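Local coordinates for uncharacterized protein (Nostoc punctiforme, PDB 2QDR) that is of unknown function but has the double-stranded beta-helix fold of the cupins and is a putative dioxygenase, at residues Met234-Pro237 against Tyr238-Gly242. Numbering follows the deposited sequence.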
HETATM    1  N   MSE A 234       4.089  -9.925  29.682  1.00 62.38           N
HETATM    2  CA  MSE A 234       3.490 -10.765  28.637  1.00 64.05           C
HETATM    3  C   MSE A 234       3.175 -12.192  29.071  1.00 61.73           C
HETATM    4  O   MSE A 234       4.064 -12.949  29.450  1.00 60.08           O
HETATM    5  CB  MSE A 234       4.407 -10.862  27.430  1.00 64.93           C
HETATM    6  CG  MSE A 234       4.618  -9.573  26.677  1.00 69.30           C
HETATM    7 SE   MSE A 234       5.910  -9.970  25.266  0.75 69.79          SE
HETATM    8  CE  MSE A 234       6.276  -8.313  24.696  1.00 76.48           C
ATOM      9  N   ILE A 235       1.902 -12.549  28.983  1.00 60.94           N
ATOM     10  CA  ILE A 235       1.455 -13.889  29.296  1.00 61.78           C
ATOM     11  C   ILE A 235       1.682 -14.628  27.968  1.00 61.68           C
ATOM     12  O   ILE A 235       1.121 -14.254  26.929  1.00 61.11           O
ATOM     13  CB  ILE A 235       0.008 -13.917  29.785  1.00 61.12           C
ATOM     14  CG1 ILE A 235      -0.126 -13.051  31.047  1.00 58.97           C
ATOM     15  CG2 ILE A 235      -0.425 -15.372  30.031  1.00 63.75           C
ATOM     16  CD1 ILE A 235      -1.535 -12.779  31.484  1.00 59.96           C
ATOM     17  N   GLN A 236       2.549 -15.634  28.007  1.00 61.28           N
ATOM     18  CA  GLN A 236       2.930 -16.402  26.830  1.00 61.11           C
ATOM     19  C   GLN A 236       2.375 -17.827  26.845  1.00 61.17           C
ATOM     20  O   GLN A 236       3.041 -18.728  27.358  1.00 62.90           O
ATOM     21  CB  GLN A 236       4.465 -16.420  26.723  1.00 60.14           C
ATOM     22  CG  GLN A 236       5.065 -15.030  26.463  1.00 59.61           C
ATOM     23  CD  GLN A 236       6.580 -15.029  26.219  1.00 60.99           C
ATOM     24  OE1 GLN A 236       7.239 -16.065  26.275  1.00 63.22           O
ATOM     25  NE2 GLN A 236       7.133 -13.850  25.950  1.00 60.41           N
ATOM     26  N   PRO A 237       1.157 -18.057  26.300  1.00 60.55           N
ATOM     27  CA  PRO A 237       0.572 -19.416  26.249  1.00 60.58           C
ATOM     28  C   PRO A 237       1.237 -20.339  25.202  1.00 59.99           C
ATOM     29  O   PRO A 237       0.568 -20.878  24.328  1.00 59.20           O
ATOM     30  CB  PRO A 237      -0.900 -19.126  25.907  1.00 59.14           C
ATOM     31  CG  PRO A 237      -0.814 -17.962  25.051  1.00 60.59           C
ATOM     32  CD  PRO A 237       0.191 -17.083  25.772  1.00 60.86           C
ATOM     33  N   TYR A 238       2.542 -20.551  25.336  1.00 59.90           N
ATOM     34  CA  TYR A 238       3.316 -21.358  24.406  1.00 60.82           C
ATOM     35  C   TYR A 238       4.720 -21.544  24.957  1.00 60.99           C
ATOM     36  O   TYR A 238       5.113 -20.819  25.867  1.00 61.37           O
ATOM     37  CB  TYR A 238       3.377 -20.676  23.026  1.00 60.68           C
ATOM     38  CG  TYR A 238       3.878 -19.237  23.067  1.00 61.73           C
ATOM     39  CD1 TYR A 238       5.238 -18.948  22.958  1.00 60.17           C
ATOM     40  CD2 TYR A 238       2.999 -18.170  23.224  1.00 61.89           C
ATOM     41  CE1 TYR A 238       5.702 -17.643  23.000  1.00 65.07           C
ATOM     42  CE2 TYR A 238       3.464 -16.859  23.266  1.00 64.64           C
ATOM     43  CZ  TYR A 238       4.813 -16.602  23.148  1.00 61.71           C
ATOM     44  OH  TYR A 238       5.274 -15.307  23.187  1.00 60.36           O
ATOM     45  N   ASN A 239       5.465 -22.510  24.422  1.00 61.16           N
ATOM     46  CA  ASN A 239       6.845 -22.740  24.851  1.00 61.03           C
ATOM     47  C   ASN A 239       7.774 -21.932  23.975  1.00 60.98           C
ATOM     48  O   ASN A 239       7.565 -21.859  22.763  1.00 60.03           O
ATOM     49  CB  ASN A 239       7.237 -24.209  24.772  1.00 62.41           C
ATOM     50  CG  ASN A 239       6.438 -25.082  25.702  1.00 61.55           C
ATOM     51  OD1 ASN A 239       6.290 -24.785  26.885  1.00 57.62           O
ATOM     52  ND2 ASN A 239       5.969 -26.212  25.183  1.00 68.26           N
ATOM     53  N   GLU A 240       8.795 -21.335  24.595  1.00 62.05           N
ATOM     54  CA  GLU A 240       9.805 -20.521  23.920  1.00 62.63           C
ATOM     55  C   GLU A 240      11.156 -20.662  24.605  1.00 63.38           C
ATOM     56  O   GLU A 240      11.226 -20.803  25.832  1.00 63.76           O
ATOM     57  CB  GLU A 240       9.411 -19.039  23.942  1.00 62.23           C
ATOM     58  CG  GLU A 240      10.485 -18.018  23.412  1.00 61.83           C
ATOM     59  CD  GLU A 240      10.080 -16.552  23.599  1.00 64.31           C
ATOM     60  OE1 GLU A 240       8.880 -16.259  23.813  1.00 69.25           O
ATOM     61  OE2 GLU A 240      10.971 -15.677  23.527  1.00 67.46           O
ATOM     62  N   GLU A 241      12.220 -20.650  23.806  1.00 63.61           N
ATOM     63  CA  GLU A 241      13.575 -20.682  24.333  1.00 64.22           C
ATOM     64  C   GLU A 241      14.368 -19.777  23.432  1.00 63.96           C
ATOM     65  O   GLU A 241      13.936 -19.491  22.323  1.00 64.28           O
ATOM     66  CB  GLU A 241      14.203 -22.071  24.369  1.00 63.08           C
ATOM     67  CG  GLU A 241      14.507 -22.722  23.023  1.00 65.85           C
ATOM     68  CD  GLU A 241      15.320 -24.018  23.167  1.00 65.84           C
ATOM     69  OE1 GLU A 241      15.350 -24.640  24.246  1.00 64.11           O
ATOM     70  OE2 GLU A 241      15.935 -24.419  22.178  1.00 63.98           O
ATOM     71  N   GLY A 242      15.521 -19.330  23.903  1.00 63.97           N
ATOM     72  CA  GLY A 242      16.362 -18.481  23.082  1.00 63.86           C
ATOM     73  C   GLY A 242      17.740 -18.262  23.646  1.00 63.71           C
ATOM     74  O   GLY A 242      17.984 -18.554  24.816  1.00 63.89           O
TER
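The ring of Y238 folds back over the side chain of Q236, two residues earlier in the chain. Q236 CB sits under one ring face as a CH-pi contact, 3.9 Å from the ring centroid and nearer the rim than the middle. The Q236 chain then runs out beneath the phenol end, with CG 3.3 Å from Y238 OH. The amide and ring planes are nearly parallel, 13° apart. The Y238 ring is turned back by its first torsion, which sets CG between the backbone N and the carbonyl carbon (chi1 54°). P237 packs obliquely along the CD2-CE2 side of the ring, its CD 3.9 Å from Y238 CD2. Replacing Y238 with alanine is likely to strip the aromatic cover from Q236 CB and leave the Q236 side chain freer to turn.

One backbone hydrogen bond closes the bend. Y238 N donates to Q236 O over 2.8 Å, but the bond is weak, with an angle of 146° at the hydrogen. It closes an inverse gamma turn centred on P237. This tight turn links strand 233-236 to strand 240-245, which belong to different sheets of the cupin-type double-stranded beta-helix. P237 O accepts a hydrogen bond from R287 NH1.

The Q236 amide also meets the E240 carboxylate. E240 extends its chain, CG anti to the backbone N, and brings its carboxylate to the Q236 amide. The two flat groups are close to parallel. The atom modelled as Q236 OE1 lies 3.0 Å from E240 OE1. The amide is probably flipped in the model, which would put NE2 there, and the pair may then be a hydrogen bond. The other carboxylate oxygen, E240 OE2, has a weak hydrogen bond from W262. An unidentified ligand lies beside the Q236 side chain.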